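Local structure of terminal oxygenase component of carbazole (Janthinobacterium sp., 7BUG) at residues R26-P31 with A146-P151; V222-V227 with S263-G268. The protein catalyses the angular dioxygenation of carbazole at positions C-9a and C-1, using a Rieske [2Fe-2S] cluster and a mononuclear iron. All blocks are in the same frame, centred on the assembly; numbering follows the deposited sequence.

Interaction 1: R26-P31 with A146-P151. With MXE (2-methoxyethanol), chain N.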
ATOM      1  N   ARG A  26     -26.712   3.993   4.725  1.00 11.69           N
ATOM      2  CA  ARG A  26     -27.150   5.301   4.248  1.00 11.73           C
ATOM      3  C   ARG A  26     -28.537   5.607   4.830  1.00 12.07           C
ATOM      4  O   ARG A  26     -29.224   4.675   5.238  1.00 12.30           O
ATOM      5  CB  ARG A  26     -27.097   5.364   2.723  1.00 12.09           C
ATOM      6  CG  ARG A  26     -27.252   6.762   2.145  1.00 12.76           C
ATOM      7  CD  ARG A  26     -27.113   6.707   0.625  1.00 12.85           C
ATOM      8  NE  ARG A  26     -27.157   8.052   0.113  1.00 13.27           N
ATOM      9  CZ  ARG A  26     -26.124   8.902   0.164  1.00 12.38           C
ATOM     10  NH1 ARG A  26     -24.909   8.468   0.494  1.00 12.49           N
ATOM     11  NH2 ARG A  26     -26.293  10.136  -0.270  1.00 14.12           N
ATOM     12  N   ASN A  27     -28.899   6.883   4.867  1.00 11.62           N
ATOM     13  CA  ASN A  27     -30.226   7.376   5.287  1.00 11.85           C
ATOM     14  C   ASN A  27     -30.413   7.191   6.798  1.00 11.68           C
ATOM     15  O   ASN A  27     -31.523   6.888   7.251  1.00 12.04           O
ATOM     16  CB  ASN A  27     -31.311   6.705   4.429  1.00 12.64           C
ATOM     17  CG  ASN A  27     -31.071   6.952   2.965  1.00 12.55           C
ATOM     18  OD1 ASN A  27     -30.905   8.099   2.573  1.00 15.31           O
ATOM     19  ND2 ASN A  27     -30.995   5.916   2.140  1.00 15.88           N
ATOM     20  N   HIS A  28     -29.357   7.433   7.605  1.00 10.34           N
ATOM     21  CA  HIS A  28     -29.434   7.564   9.060  1.00 10.21           C
ATOM     22  C   HIS A  28     -28.622   8.786   9.491  1.00 10.30           C
ATOM     23  O   HIS A  28     -27.769   9.247   8.735  1.00 11.06           O
ATOM     24  CB  HIS A  28     -28.903   6.322   9.799  1.00  9.93           C
ATOM     25  CG  HIS A  28     -29.626   5.048   9.555  1.00 10.49           C
ATOM     26  ND1 HIS A  28     -30.575   4.590  10.420  1.00 11.00           N
ATOM     27  CD2 HIS A  28     -29.526   4.146   8.568  1.00 11.82           C
ATOM     28  CE1 HIS A  28     -31.032   3.430   9.925  1.00 11.22           C
ATOM     29  NE2 HIS A  28     -30.406   3.113   8.820  1.00 11.07           N
ATOM     30  N   TRP A  29     -28.931   9.253  10.671  1.00 10.72           N
ATOM     31  CA  TRP A  29     -28.186  10.262  11.419  1.00 10.93           C
ATOM     32  C   TRP A  29     -26.958   9.612  12.051  1.00 10.99           C
ATOM     33  O   TRP A  29     -27.109   8.549  12.642  1.00 11.04           O
ATOM     34  CB  TRP A  29     -29.053  10.878  12.500  1.00 11.22           C
ATOM     35  CG  TRP A  29     -30.191  11.715  12.019  1.00 12.61           C
ATOM     36  CD1 TRP A  29     -31.501  11.344  11.938  1.00 13.82           C
ATOM     37  CD2 TRP A  29     -30.126  13.098  11.642  1.00 11.79           C
ATOM     38  NE1 TRP A  29     -32.257  12.394  11.502  1.00 14.94           N
ATOM     39  CE2 TRP A  29     -31.461  13.486  11.363  1.00 12.87           C
ATOM     40  CE3 TRP A  29     -29.112  14.048  11.530  1.00 12.55           C
ATOM     41  CZ2 TRP A  29     -31.772  14.766  10.929  1.00 13.86           C
ATOM     42  CZ3 TRP A  29     -29.429  15.324  11.166  1.00 12.60           C
ATOM     43  CH2 TRP A  29     -30.741  15.677  10.864  1.00 14.07           C
ATOM     44  N   TYR A  30     -25.842  10.337  11.985  1.00 11.58           N
ATOM     45  CA  TYR A  30     -24.596   9.939  12.674  1.00 10.61           C
ATOM     46  C   TYR A  30     -23.953  11.128  13.379  1.00  9.80           C
ATOM     47  O   TYR A  30     -23.814  12.183  12.779  1.00 11.46           O
ATOM     48  CB  TYR A  30     -23.569   9.426  11.658  1.00 10.51           C
ATOM     49  CG  TYR A  30     -23.981   8.135  11.013  1.00 10.98           C
ATOM     50  CD1 TYR A  30     -23.742   6.926  11.627  1.00 10.17           C
ATOM     51  CD2 TYR A  30     -24.638   8.122   9.812  1.00 10.12           C
ATOM     52  CE1 TYR A  30     -24.094   5.725  11.022  1.00 11.26           C
ATOM     53  CE2 TYR A  30     -25.049   6.947   9.215  1.00 10.25           C
ATOM     54  CZ  TYR A  30     -24.759   5.734   9.811  1.00 10.74           C
ATOM     55  OH  TYR A  30     -25.176   4.603   9.177  1.00 11.80           O
ATOM     56  N   PRO A  31     -23.442  10.928  14.590  1.00  9.84           N
ATOM     57  CA  PRO A  31     -22.638  11.950  15.252  1.00 10.25           C
ATOM     58  C   PRO A  31     -21.216  11.973  14.719  1.00 10.73           C
ATOM     59  O   PRO A  31     -20.683  10.914  14.426  1.00 13.42           O
ATOM     60  CB  PRO A  31     -22.702  11.574  16.721  1.00 10.46           C
ATOM     61  CG  PRO A  31     -22.740  10.098  16.693  1.00 11.19           C
ATOM     62  CD  PRO A  31     -23.577   9.744  15.465  1.00 10.67           C
ATOM     63  N   ALA A 146     -34.481  11.399  17.011  1.00 15.07           N
ATOM     64  CA  ALA A 146     -34.833  10.338  17.982  1.00 15.91           C
ATOM     65  C   ALA A 146     -34.848   8.940  17.361  1.00 15.22           C
ATOM     66  O   ALA A 146     -34.606   7.996  18.104  1.00 16.45           O
ATOM     67  CB  ALA A 146     -36.187  10.616  18.602  1.00 16.64           C
ATOM     68  N   ARG A 147     -35.217   8.763  16.086  1.00 14.68           N
ATOM     69  CA  ARG A 147     -35.270   7.441  15.438  1.00 15.49           C
ATOM     70  C   ARG A 147     -33.908   6.735  15.566  1.00 13.69           C
ATOM     71  O   ARG A 147     -33.900   5.493  15.687  1.00 15.63           O
ATOM     72  CB  ARG A 147     -35.639   7.533  13.973  1.00 15.16           C
ATOM     73  CG  ARG A 147     -36.032   6.184  13.397  1.00 16.31           C
ATOM     74  CD  ARG A 147     -35.931   6.109  11.922  1.00 16.97           C
ATOM     75  NE  ARG A 147     -34.556   6.344  11.433  1.00 15.44           N
ATOM     76  CZ  ARG A 147     -34.258   6.537  10.158  1.00 15.39           C
ATOM     77  NH1 ARG A 147     -35.199   6.384   9.220  1.00 16.94           N
ATOM     78  NH2 ARG A 147     -33.020   6.802   9.775  1.00 14.01           N
ATOM     79  N   ASP A 148     -32.826   7.519  15.492  1.00 13.72           N
ATOM     80  CA  ASP A 148     -31.448   6.982  15.332  1.00 11.42           C
ATOM     81  C   ASP A 148     -30.661   7.261  16.598  1.00 14.34           C
ATOM     82  O   ASP A 148     -29.422   7.244  16.527  1.00 14.51           O
ATOM     83  CB  ASP A 148     -30.768   7.592  14.110  1.00 11.83           C
ATOM     84  CG  ASP A 148     -31.311   7.073  12.786  1.00 12.07           C
ATOM     85  OD1 ASP A 148     -31.929   6.003  12.779  1.00 13.73           O
ATOM     86  OD2 ASP A 148     -31.161   7.806  11.766  1.00 11.79           O
ATOM     87  N   THR A 149     -31.321   7.389  17.741  1.00 14.28           N
ATOM     88  CA  THR A 149     -30.645   7.638  19.031  1.00 14.98           C
ATOM     89  C   THR A 149     -31.271   6.693  20.024  1.00 15.64           C
ATOM     90  O   THR A 149     -32.437   6.308  19.884  1.00 17.60           O
ATOM     91  CB  THR A 149     -30.726   9.090  19.513  1.00 17.97           C
ATOM     92  OG1 THR A 149     -32.098   9.485  19.599  1.00 21.07           O
ATOM     93  CG2 THR A 149     -30.035  10.068  18.604  1.00 18.27           C
ATOM     94  N   PRO A 150     -30.506   6.211  21.010  1.00 14.76           N
ATOM     95  CA  PRO A 150     -31.071   5.263  21.953  1.00 16.59           C
ATOM     96  C   PRO A 150     -32.093   5.972  22.820  1.00 16.43           C
ATOM     97  O   PRO A 150     -32.022   7.189  23.017  1.00 15.36           O
ATOM     98  CB  PRO A 150     -29.868   4.858  22.827  1.00 18.54           C
ATOM     99  CG  PRO A 150     -28.702   5.173  21.946  1.00 18.03           C
ATOM    100  CD  PRO A 150     -29.065   6.446  21.200  1.00 16.13           C
ATOM    101  N   PRO A 151     -32.995   5.213  23.450  1.00 16.82           N
ATOM    102  CA  PRO A 151     -33.920   5.827  24.408  1.00 19.31           C
ATOM    103  C   PRO A 151     -33.152   6.582  25.517  1.00 16.58           C
ATOM    104  O   PRO A 151     -32.088   6.125  25.950  1.00 17.59           O
ATOM    105  CB  PRO A 151     -34.688   4.634  24.997  1.00 20.16           C
ATOM    106  CG  PRO A 151     -34.476   3.490  24.048  1.00 20.91           C
ATOM    107  CD  PRO A 151     -33.148   3.760  23.359  1.00 20.08           C
TER
HETATM  108  O1  MXE N 411     -36.095  13.723  17.469  1.00 25.27           O
HETATM  109  C1  MXE N 411     -36.336  15.108  17.304  1.00 36.30           C
HETATM  110  C2  MXE N 411     -36.574  15.525  15.863  1.00 37.43           C
HETATM  111  O2  MXE N 411     -35.365  16.103  15.377  1.00 33.34           O
HETATM  112  C3  MXE N 411     -34.787  15.795  14.159  1.00 26.98           C
HETATM  113  O   HOH W   1     -34.471   7.244   6.562  1.00 18.09           O
HETATM  114  O   HOH W   2     -27.326   8.430  15.420  1.00 11.71           O
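D148 accepts a hydrogen bond from H28 on OD1 and from W29 on OD2. H28 ND1 is 3.1 Å from D148 OD1, and the bond is nearly straight. OD1 lies close to the imidazole plane, but the histidine comes to it from above the carboxylate plane; ring and carboxylate are turned 43° apart. D148 OD2 accepts the backbone N of W29 at 2.9 Å on its anti side, and the edge of the W29 indole also lies near OD2. R147 grips the same carboxylate side-on. Its NE goes to OD1, on the opposite face from H28, and R147 NH2 goes to the syn lone pair of D148 OD2 at 2.9 Å in a salt bridge. The R147 chain starts with CG anti to the backbone N (chi1 -166°) and bends at chi3 (61°), which turns the NE/NH2 edge of the guanidinium to D148. R147 NH2 also reaches a lone pair of N27 O at 2.9 Å, in the carbonyl plane. One water joins N27 O to R147 NH1, and another joins the carbonyl oxygens of W29 and D148. The far nitrogen of H28, NE2, bonds to Q374, and W29 NE1 to P143. Each D148 oxygen thus has two N-H donors. This largely buried carboxylate is probably kept ionised by the arginine, and the donors on both oxygens should fix its rotation while tying strand 28-32 to the loop after strand 132-137.

Interaction 2: V222-V227 with S263-G268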
ATOM      1  N   VAL A 222     -41.263   5.990  17.645  1.00 38.42           N
ATOM      2  CA  VAL A 222     -40.524   7.000  16.838  1.00 33.91           C
ATOM      3  C   VAL A 222     -39.687   6.255  15.789  1.00 28.89           C
ATOM      4  O   VAL A 222     -38.967   6.937  15.066  1.00 29.75           O
ATOM      5  CB  VAL A 222     -39.698   7.966  17.718  1.00 38.53           C
ATOM      6  CG1 VAL A 222     -40.507   8.432  18.925  1.00 42.46           C
ATOM      7  CG2 VAL A 222     -38.370   7.391  18.194  1.00 35.10           C
ATOM      8  N   GLY A 223     -39.836   4.925  15.670  1.00 23.04           N
ATOM      9  CA  GLY A 223     -39.228   4.134  14.591  1.00 23.45           C
ATOM     10  C   GLY A 223     -37.849   3.597  14.975  1.00 17.37           C
ATOM     11  O   GLY A 223     -37.175   3.009  14.082  1.00 19.01           O
ATOM     12  N   ARG A 224     -37.462   3.730  16.232  1.00 19.84           N
ATOM     13  CA  ARG A 224     -36.145   3.204  16.708  1.00 20.02           C
ATOM     14  C   ARG A 224     -36.096   1.693  16.507  1.00 18.84           C
ATOM     15  O   ARG A 224     -37.148   1.001  16.623  1.00 18.33           O
ATOM     16  CB  ARG A 224     -35.906   3.375  18.209  1.00 22.82           C
ATOM     17  CG  ARG A 224     -35.703   4.782  18.700  1.00 26.40           C
ATOM     18  CD  ARG A 224     -35.275   4.662  20.147  1.00 21.07           C
ATOM     19  NE  ARG A 224     -35.130   6.028  20.488  1.00 22.23           N
ATOM     20  CZ  ARG A 224     -35.994   6.737  21.169  1.00 26.32           C
ATOM     21  NH1 ARG A 224     -35.734   8.004  21.408  1.00 28.86           N
ATOM     22  NH2 ARG A 224     -37.115   6.189  21.623  1.00 27.98           N
ATOM     23  N   LYS A 225     -34.927   1.151  16.184  1.00 16.68           N
ATOM     24  CA  LYS A 225     -34.794  -0.299  15.953  1.00 15.80           C
ATOM     25  C   LYS A 225     -33.590  -0.761  16.774  1.00 17.17           C
ATOM     26  O   LYS A 225     -32.496  -0.224  16.563  1.00 16.26           O
ATOM     27  CB  LYS A 225     -34.623  -0.628  14.471  1.00 16.63           C
ATOM     28  CG  LYS A 225     -35.742  -0.127  13.553  1.00 18.30           C
ATOM     29  CD  LYS A 225     -37.000  -0.968  13.671  1.00 19.04           C
ATOM     30  CE  LYS A 225     -38.028  -0.574  12.650  1.00 23.41           C
ATOM     31  NZ  LYS A 225     -38.818   0.532  13.181  1.00 25.75           N
ATOM     32  N   GLY A 226     -33.789  -1.706  17.689  1.00 17.21           N
ATOM     33  CA  GLY A 226     -32.644  -2.181  18.477  1.00 16.87           C
ATOM     34  C   GLY A 226     -32.854  -3.546  19.086  1.00 18.17           C
ATOM     35  O   GLY A 226     -33.870  -4.222  18.837  1.00 18.98           O
ATOM     36  N   VAL A 227     -31.862  -3.971  19.841  1.00 16.99           N
ATOM     37  CA  VAL A 227     -31.832  -5.302  20.513  1.00 16.52           C
ATOM     38  C   VAL A 227     -31.332  -5.086  21.930  1.00 16.30           C
ATOM     39  O   VAL A 227     -30.291  -4.460  22.107  1.00 15.11           O
ATOM     40  CB  VAL A 227     -30.959  -6.340  19.770  1.00 17.90           C
ATOM     41  CG1 VAL A 227     -31.104  -7.717  20.408  1.00 19.49           C
ATOM     42  CG2 VAL A 227     -31.306  -6.413  18.308  1.00 19.33           C
ATOM     43  N   SER A 263     -28.198  -2.355  25.307  1.00 16.23           N
ATOM     44  CA  SER A 263     -28.947  -2.429  24.040  1.00 15.09           C
ATOM     45  C   SER A 263     -28.115  -1.802  22.925  1.00 14.85           C
ATOM     46  O   SER A 263     -27.296  -0.900  23.204  1.00 15.27           O
ATOM     47  CB  SER A 263     -30.309  -1.758  24.168  1.00 15.95           C
ATOM     48  OG  SER A 263     -30.176  -0.451  24.690  1.00 16.80           O
ATOM     49  N   ILE A 264     -28.305  -2.343  21.733  1.00 13.58           N
ATOM     50  CA  ILE A 264     -27.678  -1.796  20.519  1.00 13.34           C
ATOM     51  C   ILE A 264     -28.800  -1.322  19.595  1.00 13.43           C
ATOM     52  O   ILE A 264     -29.839  -1.999  19.470  1.00 15.07           O
ATOM     53  CB  ILE A 264     -26.754  -2.833  19.860  1.00 12.46           C
ATOM     54  CG1 ILE A 264     -25.932  -2.188  18.743  1.00 12.81           C
ATOM     55  CG2 ILE A 264     -27.565  -4.041  19.359  1.00 13.28           C
ATOM     56  CD1 ILE A 264     -24.823  -1.245  19.214  1.00 13.14           C
ATOM     57  N   TRP A 265     -28.582  -0.195  18.945  1.00 13.74           N
ATOM     58  CA  TRP A 265     -29.617   0.467  18.098  1.00 14.41           C
ATOM     59  C   TRP A 265     -29.022   0.768  16.734  1.00 14.27           C
ATOM     60  O   TRP A 265     -27.866   1.234  16.687  1.00 14.06           O
ATOM     61  CB  TRP A 265     -30.066   1.754  18.796  1.00 14.76           C
ATOM     62  CG  TRP A 265     -30.590   1.482  20.171  1.00 14.73           C
ATOM     63  CD1 TRP A 265     -29.867   1.373  21.318  1.00 15.39           C
ATOM     64  CD2 TRP A 265     -31.948   1.142  20.519  1.00 17.18           C
ATOM     65  NE1 TRP A 265     -30.675   1.039  22.379  1.00 16.09           N
ATOM     66  CE2 TRP A 265     -31.960   0.884  21.910  1.00 17.64           C
ATOM     67  CE3 TRP A 265     -33.144   1.036  19.787  1.00 17.49           C
ATOM     68  CZ2 TRP A 265     -33.127   0.531  22.591  1.00 16.94           C
ATOM     69  CZ3 TRP A 265     -34.282   0.657  20.460  1.00 17.64           C
ATOM     70  CH2 TRP A 265     -34.271   0.419  21.836  1.00 18.99           C
ATOM     71  N   LEU A 266     -29.820   0.625  15.678  1.00 12.65           N
ATOM     72  CA  LEU A 266     -29.467   1.267  14.392  1.00 12.40           C
ATOM     73  C   LEU A 266     -29.339   2.768  14.610  1.00 12.90           C
ATOM     74  O   LEU A 266     -30.153   3.378  15.297  1.00 12.64           O
ATOM     75  CB  LEU A 266     -30.478   0.924  13.298  1.00 13.68           C
ATOM     76  CG  LEU A 266     -30.319  -0.459  12.672  1.00 13.85           C
ATOM     77  CD1 LEU A 266     -31.596  -0.802  11.909  1.00 14.14           C
ATOM     78  CD2 LEU A 266     -29.124  -0.519  11.726  1.00 13.99           C
ATOM     79  N   PRO A 267     -28.380   3.433  13.927  1.00 11.60           N
ATOM     80  CA  PRO A 267     -27.487   2.784  12.950  1.00 11.83           C
ATOM     81  C   PRO A 267     -26.214   2.088  13.484  1.00 10.96           C
ATOM     82  O   PRO A 267     -25.452   1.519  12.697  1.00 11.98           O
ATOM     83  CB  PRO A 267     -27.025   3.971  12.082  1.00 12.37           C
ATOM     84  CG  PRO A 267     -26.983   5.125  13.094  1.00 12.55           C
ATOM     85  CD  PRO A 267     -28.188   4.890  13.966  1.00 12.40           C
ATOM     86  N   GLY A 268     -25.996   2.140  14.779  1.00 11.93           N
ATOM     87  CA  GLY A 268     -24.824   1.503  15.403  1.00 11.95           C
ATOM     88  C   GLY A 268     -24.425   2.264  16.649  1.00 10.94           C
ATOM     89  O   GLY A 268     -23.342   2.915  16.703  1.00 12.42           O
TER
HETATM   90  O   HOH W   3     -32.776   3.008  15.554  1.00 16.28           O
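R224 lays its aliphatic part against the indole of W265, with CB 3.9 Å from CZ3. Its CG stands anti to the carbonyl carbon (chi1 -69°), and the chain runs extended from CG to NE. The polar end leaves the contact for D220 and T149. The K225 side chain leads away from the 263-268 segment at its end. Bends at chi2 and chi4 curl its chain back, and NZ bonds to G223 O from above the carbonyl plane. K225 CB touches L266 CD1, and K225 O accepts L266 N at 2.9 Å, nearly end-on to the carbonyl. A water links K225 N to L266 O. G226 faces W265 in a non-hydrogen-bonded pair, with the two CA atoms only 4.0 Å apart. The indole lies over the glycine, whose CA sits 3.4 Å above the ring plane toward its rim. W265 is also held by its NE1, which bonds to S263 OG at 2.8 Å. V227 pairs with I264 through two backbone bonds, N to O at 2.8 Å and O to N at 2.9 Å. Their side chains meet on the other face of the sheet, with V227 CB 4.1 Å from I264 CG2, and pack toward helix 171-179. The pair joins neighbouring antiparallel strands, 226-229 and 261-265, in the seven-stranded sheet of the ring-hydroxylase catalytic domain, a member of the Bet v 1-like clan.

Interaction 1 joins a strand of the Rieske-domain sheet to the loop between strands 132-137 and 158-167, and interaction 2 lies in the catalytic sheet. Their centres are about 8 Å apart and they touch directly. R224 NE probably bonds to T149 O at 2.8 Å. P151 CD packs on W265 CZ2 at 3.3 Å, and P267 touches H28, Y30 and D148. R147 CG also approaches G223 O. Interaction 1 borders a bound 2-methoxyethanol, whose O1 accepts A146 N at 2.9 Å and which also bonds to Q127. From interaction 2, the side chain of I264 is about 11 Å from that of H183, a ligand of the active-site iron.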